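Local coordinates for glucose-binding protein (Thermus thermophilus HB27, PDB 2B3F) that binds glucose and galactose as a periplasmic binding protein and probably hands the sugar to a binding-protein-dependent transport system, at residues V77-S85 and G281-R289; S113-N122 and T269-F280. All blocks are in the same frame, centred on the assembly; numbering follows the deposited sequence.

How the contacts relate
Both contacts hang on one piece of chain: the strand 272-280 of contact 2 runs directly into the loop 281-289 of contact 1. Both segments of contact 2 fall between those of contact 1 in sequence, so contact 2 is nested inside the loop that contact 1 closes. Their centres lie 23 Å apart, yet they meet at the end of the strand, where Leu84 CD1 packs 3.6 Å from Ser113 CA and 3.9 Å from Val114 CG2. Contact 2 is wholly buried, about 7 Å from the centre of the chain, and holds the galactose through Asp278. Contact 1 sits near the periphery; Gly281 CA is about 11 Å from the nearest atom of the Asp278 side chain, CB.

Contact 1 (V77-S85 and G281-R289); sequences VANRMEDLS and GLPKGAKNR
A single beta bridge, Met81 with Pro283, joins two irregular loops at the edge of one lobe of this solute-binding-protein fold: loop 77-85 connects helix 69-76 to helix 85-91, and loop 281-289 leads from strand 272-280 into helix 289-299. Two backbone bonds frame the bridge. Glu82 N donates almost straight to Leu282 O (2.8 Å, 170° at the hydrogen), and Lys284 N reaches Arg80 O at 2.9 Å. Among the apolar groups, the Met81 chain bends at chi2 and chi3 and brings CE within 4.3 Å of Pro283 CD, while Leu84 CD2 lies 3.9 Å from Leu282 CB; Phe63 and Trp75 also pack on Met81.

Glu82, whose CB points toward 281-289, extends beyond CG over Leu282 CD2 to meet Arg289, the first residue of its helix. The guanidinium engages side-on: NE gives to OE2 (2.8 Å) and NH2 to OE1 (2.9 Å), each on the syn lone pair, with the carboxylate and guanidinium planes only 16° apart. The Arg289 chain leaves the backbone with CG opposite N (chi1 -175°) and stays extended to NE, which carries the NE/NH2 edge to Glu82. Two waters also donate to OE2, one of them bridging to Pro283 O. Were Glu82 replaced by an alanine, the Arg289 guanidinium would probably lose its carboxylate and be freer to turn, and Leu282 CD2 would lose its cover.

Lys284 lies extended alongside the 79-81 backbone, and its NZ makes a weak bond to Asn79 O. The salt bridge ties the start of helix 289-299 to the loop preceding helix 85-91. Its paired, nearly coplanar bonds fix the rotation of both charged groups, and the opposite charges probably favour the ionised forms.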
loop_
_atom_site.group_PDB
_atom_site.type_symbol
_atom_site.label_atom_id
_atom_site.label_comp_id
_atom_site.label_asym_id
_atom_site.label_seq_id
_atom_site.Cartn_x
_atom_site.Cartn_y
_atom_site.Cartn_z
ATOM N N VAL A 77 -11.782 6.339 16.263
ATOM C CA VAL A 77 -11.936 7.501 17.151
ATOM C C VAL A 77 -13.357 8.058 17.135
ATOM O O VAL A 77 -13.797 8.674 18.107
ATOM C CB VAL A 77 -10.940 8.665 16.858
ATOM C CG1 VAL A 77 -9.512 8.239 17.140
ATOM C CG2 VAL A 77 -11.089 9.169 15.458
ATOM N N ALA A 78 -14.071 7.840 16.038
ATOM C CA ALA A 78 -15.464 8.258 15.931
ATOM C C ALA A 78 -16.443 7.286 16.599
ATOM O O ALA A 78 -17.651 7.511 16.539
ATOM C CB ALA A 78 -15.833 8.470 14.480
ATOM N N ASN A 79 -15.929 6.209 17.201
ATOM C CA ASN A 79 -16.753 5.246 17.932
ATOM C C ASN A 79 -17.769 4.549 17.024
ATOM O O ASN A 79 -18.913 4.316 17.409
ATOM C CB ASN A 79 -17.429 5.970 19.121
ATOM C CG ASN A 79 -16.407 6.517 20.123
ATOM O OD1 ASN A 79 -16.355 7.735 20.395
ATOM N ND2 ASN A 79 -15.553 5.628 20.638
ATOM N N ARG A 80 -17.350 4.231 15.798
ATOM C CA ARG A 80 -18.231 3.580 14.815
ATOM C C ARG A 80 -17.900 2.116 14.535
ATOM O O ARG A 80 -18.596 1.475 13.747
ATOM C CB ARG A 80 -18.209 4.365 13.491
ATOM C CG ARG A 80 -18.811 5.742 13.587
ATOM C CD ARG A 80 -20.322 5.761 13.946
ATOM N NE ARG A 80 -20.870 7.124 13.812
ATOM C CZ ARG A 80 -21.496 7.584 12.726
ATOM N NH1 ARG A 80 -21.673 6.810 11.666
ATOM N NH2 ARG A 80 -21.947 8.835 12.680
ATOM N N MET A 81 -16.864 1.595 15.187
ATOM C CA MET A 81 -16.421 0.227 14.992
ATOM C C MET A 81 -16.567 -0.579 16.286
ATOM O O MET A 81 -16.425 -0.024 17.386
ATOM C CB MET A 81 -14.940 0.188 14.596
ATOM C CG MET A 81 -14.558 0.985 13.346
ATOM S SD MET A 81 -15.506 0.495 11.913
ATOM C CE MET A 81 -14.655 -0.981 11.420
ATOM N N GLU A 82 -16.810 -1.882 16.136
ATOM C CA GLU A 82 -16.835 -2.795 17.283
ATOM C C GLU A 82 -15.428 -3.256 17.666
ATOM O O GLU A 82 -14.566 -3.502 16.821
ATOM C CB GLU A 82 -17.689 -4.031 16.987
ATOM C CG GLU A 82 -19.157 -3.762 16.885
ATOM C CD GLU A 82 -19.998 -5.015 17.069
ATOM O OE1 GLU A 82 -19.542 -5.927 17.805
ATOM O OE2 GLU A 82 -21.100 -5.068 16.472
ATOM N N ASP A 83 -15.216 -3.394 18.970
ATOM C CA ASP A 83 -13.998 -3.950 19.527
ATOM C C ASP A 83 -13.983 -5.445 19.261
ATOM O O ASP A 83 -14.955 -6.144 19.573
ATOM C CB ASP A 83 -13.988 -3.662 21.039
ATOM C CG ASP A 83 -12.729 -4.109 21.739
ATOM O OD1 ASP A 83 -11.812 -4.684 21.132
ATOM O OD2 ASP A 83 -12.662 -3.871 22.973
ATOM N N LEU A 84 -12.891 -5.928 18.670
ATOM C CA LEU A 84 -12.743 -7.314 18.253
ATOM C C LEU A 84 -11.887 -8.157 19.213
ATOM O O LEU A 84 -11.535 -9.281 18.885
ATOM C CB LEU A 84 -12.111 -7.379 16.854
ATOM C CG LEU A 84 -12.820 -6.568 15.761
ATOM C CD1 LEU A 84 -12.068 -6.714 14.434
ATOM C CD2 LEU A 84 -14.254 -7.036 15.594
ATOM N N SER A 85 -11.560 -7.610 20.384
ATOM C CA SER A 85 -10.701 -8.307 21.356
ATOM C C SER A 85 -11.165 -9.743 21.653
ATOM O O SER A 85 -10.355 -10.677 21.635
ATOM C CB SER A 85 -10.600 -7.489 22.650
ATOM O OG SER A 85 -10.005 -6.211 22.403
ATOM N N GLY A 281 -12.769 -4.851 9.475
ATOM C CA GLY A 281 -13.368 -4.802 10.798
ATOM C C GLY A 281 -14.860 -5.007 10.788
ATOM O O GLY A 281 -15.442 -5.476 9.805
ATOM N N LEU A 282 -15.479 -4.617 11.894
ATOM C CA LEU A 282 -16.896 -4.822 12.111
ATOM C C LEU A 282 -17.543 -3.501 12.501
ATOM O O LEU A 282 -17.500 -3.103 13.663
ATOM C CB LEU A 282 -17.104 -5.878 13.201
ATOM C CG LEU A 282 -18.564 -6.284 13.462
ATOM C CD1 LEU A 282 -19.165 -6.918 12.225
ATOM C CD2 LEU A 282 -18.638 -7.264 14.615
ATOM N N PRO A 283 -18.134 -2.793 11.526
ATOM C CA PRO A 283 -18.833 -1.549 11.850
ATOM C C PRO A 283 -20.012 -1.788 12.780
ATOM O O PRO A 283 -20.756 -2.747 12.580
ATOM C CB PRO A 283 -19.347 -1.060 10.481
ATOM C CG PRO A 283 -18.559 -1.807 9.471
ATOM C CD PRO A 283 -18.163 -3.097 10.086
ATOM N N LYS A 284 -20.194 -0.905 13.757
ATOM C CA LYS A 284 -21.448 -0.866 14.518
ATOM C C LYS A 284 -22.621 -0.612 13.570
ATOM O O LYS A 284 -22.523 0.176 12.619
ATOM C CB LYS A 284 -21.411 0.230 15.581
ATOM C CG LYS A 284 -20.340 0.055 16.617
ATOM C CD LYS A 284 -20.473 1.121 17.689
ATOM C CE LYS A 284 -19.302 1.130 18.607
ATOM N NZ LYS A 284 -19.532 2.103 19.704
ATOM N N GLY A 285 -23.735 -1.293 13.826
ATOM C CA GLY A 285 -24.921 -1.106 13.021
ATOM C C GLY A 285 -24.938 -1.930 11.749
ATOM O O GLY A 285 -25.885 -1.831 10.965
ATOM N N ALA A 286 -23.913 -2.751 11.529
ATOM C CA ALA A 286 -23.909 -3.644 10.379
ATOM C C ALA A 286 -25.225 -4.431 10.320
ATOM O O ALA A 286 -25.694 -4.939 11.337
ATOM C CB ALA A 286 -22.762 -4.584 10.451
ATOM N N LYS A 287 -25.820 -4.499 9.139
ATOM C CA LYS A 287 -27.083 -5.199 8.982
ATOM C C LYS A 287 -26.921 -6.714 9.126
ATOM O O LYS A 287 -27.852 -7.388 9.587
ATOM C CB LYS A 287 -27.749 -4.830 7.649
ATOM C CG LYS A 287 -28.291 -3.406 7.619
ATOM C CD LYS A 287 -28.911 -3.111 6.288
ATOM C CE LYS A 287 -29.441 -1.695 6.193
ATOM N NZ LYS A 287 -29.821 -1.393 4.774
ATOM N N ASN A 288 -25.760 -7.245 8.750
ATOM C CA ASN A 288 -25.498 -8.694 8.756
ATOM C C ASN A 288 -24.279 -9.012 9.614
ATOM O O ASN A 288 -23.251 -9.467 9.142
ATOM C CB ASN A 288 -25.359 -9.234 7.331
ATOM C CG ASN A 288 -26.504 -8.783 6.421
ATOM O OD1 ASN A 288 -27.651 -9.206 6.593
ATOM N ND2 ASN A 288 -26.202 -7.904 5.465
ATOM N N ARG A 289 -24.451 -8.800 10.911
ATOM C CA ARG A 289 -23.355 -8.831 11.874
ATOM C C ARG A 289 -22.688 -10.197 11.950
ATOM O O ARG A 289 -21.476 -10.297 11.887
ATOM C CB ARG A 289 -23.864 -8.445 13.259
ATOM C CG ARG A 289 -22.775 -8.334 14.291
ATOM C CD ARG A 289 -23.312 -7.778 15.607
ATOM N NE ARG A 289 -22.264 -7.655 16.617
ATOM C CZ ARG A 289 -21.837 -8.639 17.406
ATOM N NH1 ARG A 289 -22.382 -9.852 17.354
ATOM N NH2 ARG A 289 -20.861 -8.414 18.274
HETATM O O HOH W 1 -20.668 1.901 12.001
HETATM O O HOH W 2 -16.510 1.341 19.933
HETATM O O HOH W 3 -14.004 -3.456 14.075
HETATM O O HOH W 4 -22.052 -4.629 14.014
HETATM O O HOH W 5 -23.297 -3.097 16.566
#

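Contact 2 (S113-N122 and T269-F280). With GAL (beta-D-galactopyranose), chain G.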
loop_
_atom_site.group_PDB
_atom_site.type_symbol
_atom_site.label_atom_id
_atom_site.label_comp_id
_atom_site.label_asym_id
_atom_site.label_seq_id
_atom_site.Cartn_x
_atom_site.Cartn_y
_atom_site.Cartn_z
ATOM N N SER A 113 -9.453 -4.220 13.832
ATOM C CA SER A 113 -9.594 -4.879 12.527
ATOM C C SER A 113 -8.752 -6.147 12.467
ATOM O O SER A 113 -7.932 -6.409 13.363
ATOM C CB SER A 113 -9.205 -3.937 11.377
ATOM O OG SER A 113 -7.818 -3.706 11.401
ATOM N N VAL A 114 -8.959 -6.922 11.407
ATOM C CA VAL A 114 -8.266 -8.181 11.192
ATOM C C VAL A 114 -7.433 -8.070 9.922
ATOM O O VAL A 114 -7.999 -7.926 8.829
ATOM C CB VAL A 114 -9.264 -9.345 11.024
ATOM C CG1 VAL A 114 -8.526 -10.685 10.891
ATOM C CG2 VAL A 114 -10.281 -9.325 12.168
ATOM N N PRO A 115 -6.102 -8.125 10.055
ATOM C CA PRO A 115 -5.230 -8.047 8.877
ATOM C C PRO A 115 -5.320 -9.273 7.984
ATOM O O PRO A 115 -5.319 -10.406 8.480
ATOM C CB PRO A 115 -3.828 -7.909 9.460
ATOM C CG PRO A 115 -4.008 -7.732 10.930
ATOM C CD PRO A 115 -5.328 -8.235 11.313
ATOM N N VAL A 116 -5.404 -9.060 6.676
ATOM C CA VAL A 116 -5.450 -10.157 5.720
ATOM C C VAL A 116 -4.125 -10.393 5.014
ATOM O O VAL A 116 -3.905 -11.453 4.446
ATOM C CB VAL A 116 -6.605 -9.996 4.710
ATOM C CG1 VAL A 116 -6.391 -8.821 3.781
ATOM C CG2 VAL A 116 -6.796 -11.301 3.895
ATOM N N ASN A 117 -3.247 -9.395 5.036
ATOM C CA ASN A 117 -2.029 -9.440 4.273
ATOM C C ASN A 117 -0.983 -8.462 4.791
ATOM O O ASN A 117 -1.207 -7.711 5.759
ATOM C CB ASN A 117 -2.328 -9.159 2.781
ATOM C CG ASN A 117 -2.794 -7.728 2.525
ATOM O OD1 ASN A 117 -2.773 -6.890 3.409
ATOM N ND2 ASN A 117 -3.206 -7.450 1.284
ATOM N N ILE A 118 0.158 -8.507 4.133
ATOM C CA ILE A 118 1.187 -7.482 4.218
ATOM C C ILE A 118 1.593 -7.160 2.773
ATOM O O ILE A 118 1.984 -8.043 2.011
ATOM C CB ILE A 118 2.441 -7.963 4.990
ATOM C CG1 ILE A 118 2.093 -8.327 6.443
ATOM C CG2 ILE A 118 3.542 -6.936 4.939
ATOM C CD1 ILE A 118 1.739 -7.180 7.344
ATOM N N HIS A 119 1.464 -5.888 2.386
ATOM C CA HIS A 119 2.074 -5.403 1.156
ATOM C C HIS A 119 3.327 -4.578 1.489
ATOM O O HIS A 119 3.460 -3.998 2.579
ATOM C CB HIS A 119 1.111 -4.519 0.332
ATOM C CG HIS A 119 0.191 -5.252 -0.615
ATOM N ND1 HIS A 119 0.638 -5.959 -1.709
ATOM C CD2 HIS A 119 -1.164 -5.303 -0.664
ATOM C CE1 HIS A 119 -0.408 -6.423 -2.381
ATOM N NE2 HIS A 119 -1.510 -6.041 -1.764
ATOM N N ARG A 120 4.224 -4.516 0.517
ATOM C CA ARG A 120 5.424 -3.693 0.574
ATOM C C ARG A 120 5.272 -2.538 -0.418
ATOM O O ARG A 120 4.925 -2.768 -1.589
ATOM C CB ARG A 120 6.629 -4.512 0.150
ATOM C CG ARG A 120 7.930 -3.794 0.364
ATOM C CD ARG A 120 9.097 -4.710 0.132
ATOM N NE ARG A 120 10.348 -4.067 0.472
ATOM C CZ ARG A 120 11.516 -4.696 0.479
ATOM N NH1 ARG A 120 11.576 -5.965 0.154
ATOM N NH2 ARG A 120 12.615 -4.061 0.830
ATOM N N SER A 121 5.567 -1.335 0.053
ATOM C CA SER A 121 5.473 -0.138 -0.758
ATOM C C SER A 121 6.725 0.083 -1.620
ATOM O O SER A 121 6.609 0.445 -2.804
ATOM C CB SER A 121 5.234 1.088 0.128
ATOM O OG SER A 121 5.290 2.277 -0.655
ATOM N N ASN A 122 7.906 -0.116 -1.035
ATOM C CA ASN A 122 9.163 0.319 -1.658
ATOM C C ASN A 122 9.798 -0.753 -2.551
ATOM O O ASN A 122 10.877 -1.296 -2.216
ATOM C CB ASN A 122 10.148 0.825 -0.590
ATOM C CG ASN A 122 10.538 -0.252 0.453
ATOM O OD1 ASN A 122 9.704 -1.035 0.915
ATOM N ND2 ASN A 122 11.818 -0.286 0.803
ATOM N N THR A 269 16.908 2.053 -0.255
ATOM C CA THR A 269 16.063 1.543 0.836
ATOM C C THR A 269 16.302 0.073 1.146
ATOM O O THR A 269 15.571 -0.531 1.922
ATOM C CB THR A 269 14.555 1.759 0.535
ATOM O OG1 THR A 269 14.122 0.853 -0.475
ATOM C CG2 THR A 269 14.280 3.204 0.106
ATOM N N GLN A 270 17.356 -0.486 0.562
ATOM C CA GLN A 270 17.699 -1.885 0.750
ATOM C C GLN A 270 17.820 -2.160 2.249
ATOM O O GLN A 270 18.426 -1.372 2.991
ATOM C CB GLN A 270 19.029 -2.217 0.042
ATOM C CG GLN A 270 19.030 -2.035 -1.485
ATOM C CD GLN A 270 18.927 -0.558 -1.951
ATOM O OE1 GLN A 270 19.352 0.377 -1.255
ATOM N NE2 GLN A 270 18.344 -0.363 -3.137
ATOM N N GLY A 271 17.220 -3.265 2.683
ATOM C CA GLY A 271 17.223 -3.659 4.079
ATOM C C GLY A 271 16.085 -3.093 4.909
ATOM O O GLY A 271 15.970 -3.396 6.104
ATOM N N VAL A 272 15.243 -2.269 4.276
ATOM C CA VAL A 272 14.097 -1.666 4.945
ATOM C C VAL A 272 12.858 -2.057 4.152
ATOM O O VAL A 272 12.848 -1.991 2.918
ATOM C CB VAL A 272 14.188 -0.130 5.022
ATOM C CG1 VAL A 272 13.001 0.446 5.817
ATOM C CG2 VAL A 272 15.503 0.298 5.648
ATOM N N PHE A 273 11.825 -2.477 4.883
ATOM C CA PHE A 273 10.575 -2.963 4.295
ATOM C C PHE A 273 9.540 -1.952 4.747
ATOM O O PHE A 273 9.219 -1.855 5.931
ATOM C CB PHE A 273 10.309 -4.378 4.828
ATOM C CG PHE A 273 9.145 -5.112 4.196
ATOM C CD1 PHE A 273 9.346 -6.350 3.602
ATOM C CD2 PHE A 273 7.841 -4.645 4.303
ATOM C CE1 PHE A 273 8.288 -7.092 3.069
ATOM C CE2 PHE A 273 6.768 -5.387 3.770
ATOM C CZ PHE A 273 6.993 -6.611 3.153
ATOM N N MET A 274 9.049 -1.146 3.804
ATOM C CA MET A 274 7.998 -0.180 4.110
ATOM C C MET A 274 6.665 -0.885 3.901
ATOM O O MET A 274 6.277 -1.183 2.765
ATOM C CB MET A 274 8.088 1.071 3.213
ATOM C CG MET A 274 6.990 2.053 3.531
ATOM S SD MET A 274 7.082 3.576 2.542
ATOM C CE MET A 274 8.286 4.484 3.432
ATOM N N MET A 275 5.991 -1.183 5.005
ATOM C CA MET A 275 4.820 -2.047 4.957
ATOM C C MET A 275 3.514 -1.279 4.971
ATOM O O MET A 275 3.459 -0.091 5.327
ATOM C CB MET A 275 4.827 -3.048 6.135
ATOM C CG MET A 275 4.709 -2.415 7.494
ATOM S SD MET A 275 3.042 -1.941 8.037
ATOM C CE MET A 275 2.226 -3.543 8.223
ATOM N N LEU A 276 2.464 -1.992 4.576
ATOM C CA LEU A 276 1.079 -1.617 4.802
ATOM C C LEU A 276 0.309 -2.928 4.950
ATOM O O LEU A 276 0.826 -3.998 4.588
ATOM C CB LEU A 276 0.522 -0.800 3.609
ATOM C CG LEU A 276 0.627 -1.503 2.256
ATOM C CD1 LEU A 276 -0.719 -1.603 1.563
ATOM C CD2 LEU A 276 1.718 -0.901 1.350
ATOM N N SER A 277 -0.916 -2.845 5.437
ATOM C CA SER A 277 -1.721 -4.048 5.623
ATOM C C SER A 277 -3.182 -3.747 5.401
ATOM O O SER A 277 -3.728 -2.834 6.010
ATOM C CB SER A 277 -1.503 -4.625 7.031
ATOM O OG SER A 277 -2.355 -5.738 7.236
ATOM N N ASP A 278 -3.792 -4.500 4.483
ATOM C CA ASP A 278 -5.213 -4.471 4.256
ATOM C C ASP A 278 -5.879 -5.288 5.358
ATOM O O ASP A 278 -5.421 -6.385 5.660
ATOM C CB ASP A 278 -5.540 -5.063 2.888
ATOM C CG ASP A 278 -4.991 -4.207 1.730
ATOM O OD1 ASP A 278 -5.298 -2.993 1.741
ATOM O OD2 ASP A 278 -4.276 -4.753 0.866
ATOM N N SER A 279 -6.927 -4.733 5.945
ATOM C CA SER A 279 -7.639 -5.351 7.057
ATOM C C SER A 279 -9.142 -5.117 6.923
ATOM O O SER A 279 -9.589 -4.246 6.169
ATOM C CB SER A 279 -7.072 -4.811 8.387
ATOM O OG SER A 279 -7.505 -3.510 8.690
ATOM N N PHE A 280 -9.924 -5.908 7.667
ATOM C CA PHE A 280 -11.369 -5.763 7.722
ATOM C C PHE A 280 -11.804 -5.715 9.178
ATOM O O PHE A 280 -11.287 -6.484 9.983
ATOM C CB PHE A 280 -12.063 -6.937 7.039
ATOM C CG PHE A 280 -11.951 -6.909 5.534
ATOM C CD1 PHE A 280 -12.898 -6.237 4.764
ATOM C CD2 PHE A 280 -10.908 -7.560 4.902
ATOM C CE1 PHE A 280 -12.787 -6.207 3.365
ATOM C CE2 PHE A 280 -10.794 -7.544 3.511
ATOM C CZ PHE A 280 -11.749 -6.845 2.748
HETATM C C1 GAL G . -3.391 -0.084 -1.563
HETATM C C2 GAL G . -4.061 -1.364 -1.046
HETATM C C3 GAL G . -3.766 -2.561 -1.939
HETATM C C4 GAL G . -4.083 -2.249 -3.403
HETATM C C5 GAL G . -3.441 -0.889 -3.770
HETATM C C6 GAL G . -3.692 -0.431 -5.216
HETATM O O1 GAL G . -3.726 1.018 -0.775
HETATM O O2 GAL G . -3.643 -1.596 0.309
HETATM O O3 GAL G . -4.529 -3.683 -1.518
HETATM O O4 GAL G . -5.479 -2.244 -3.540
HETATM O O5 GAL G . -3.854 0.137 -2.900
HETATM O O6 GAL G . -5.019 -0.031 -5.382
HETATM O O HOH W 6 15.340 -5.079 1.454
#
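Asp278 OD2 is gripped from two directions: galactose O3 donates at 2.6 Å, and Asn117 ND2 donates to its anti lone pair at 2.9 Å (171° at the hydrogen), with OD2 in the plane of the Asn117 amide. OD1 accepts galactose O2 at 2.6 Å, so the carboxylate reads two neighbouring sugar hydroxyls; Gln64 also donates to OD1. Segments 113-122 and 269-280 pair antiparallel, within a mixed sheet of the periplasmic-binding-protein fold, in two sections, Val114-Phe280 with Pro115-Ser279 and His119-Leu276 with Arg120-Met275, offset by one residue across the intervening loop. Asn117 fills the break: its chi1 of 67° places CG between backbone N and carbonyl carbon, and OD1 accepts from Asp278 N, fixing the amide that positions the acid. Beside the sugar, Leu276 CD1 lies 3.2 Å from galactose O2, and the His119 ring, held by Asp243 and Lys312, presents its CD2 edge to Asp278 OD2.

Arg120 CD makes a CH-pi contact over the face of the Phe273 ring, 3.9 Å from its centroid, with the guanidinium plane 13° from the ring plane; NH1 forms a salt bridge with Asp336. Asn122 OD1 accepts Arg120 NE and Met274 N from opposite faces of its amide.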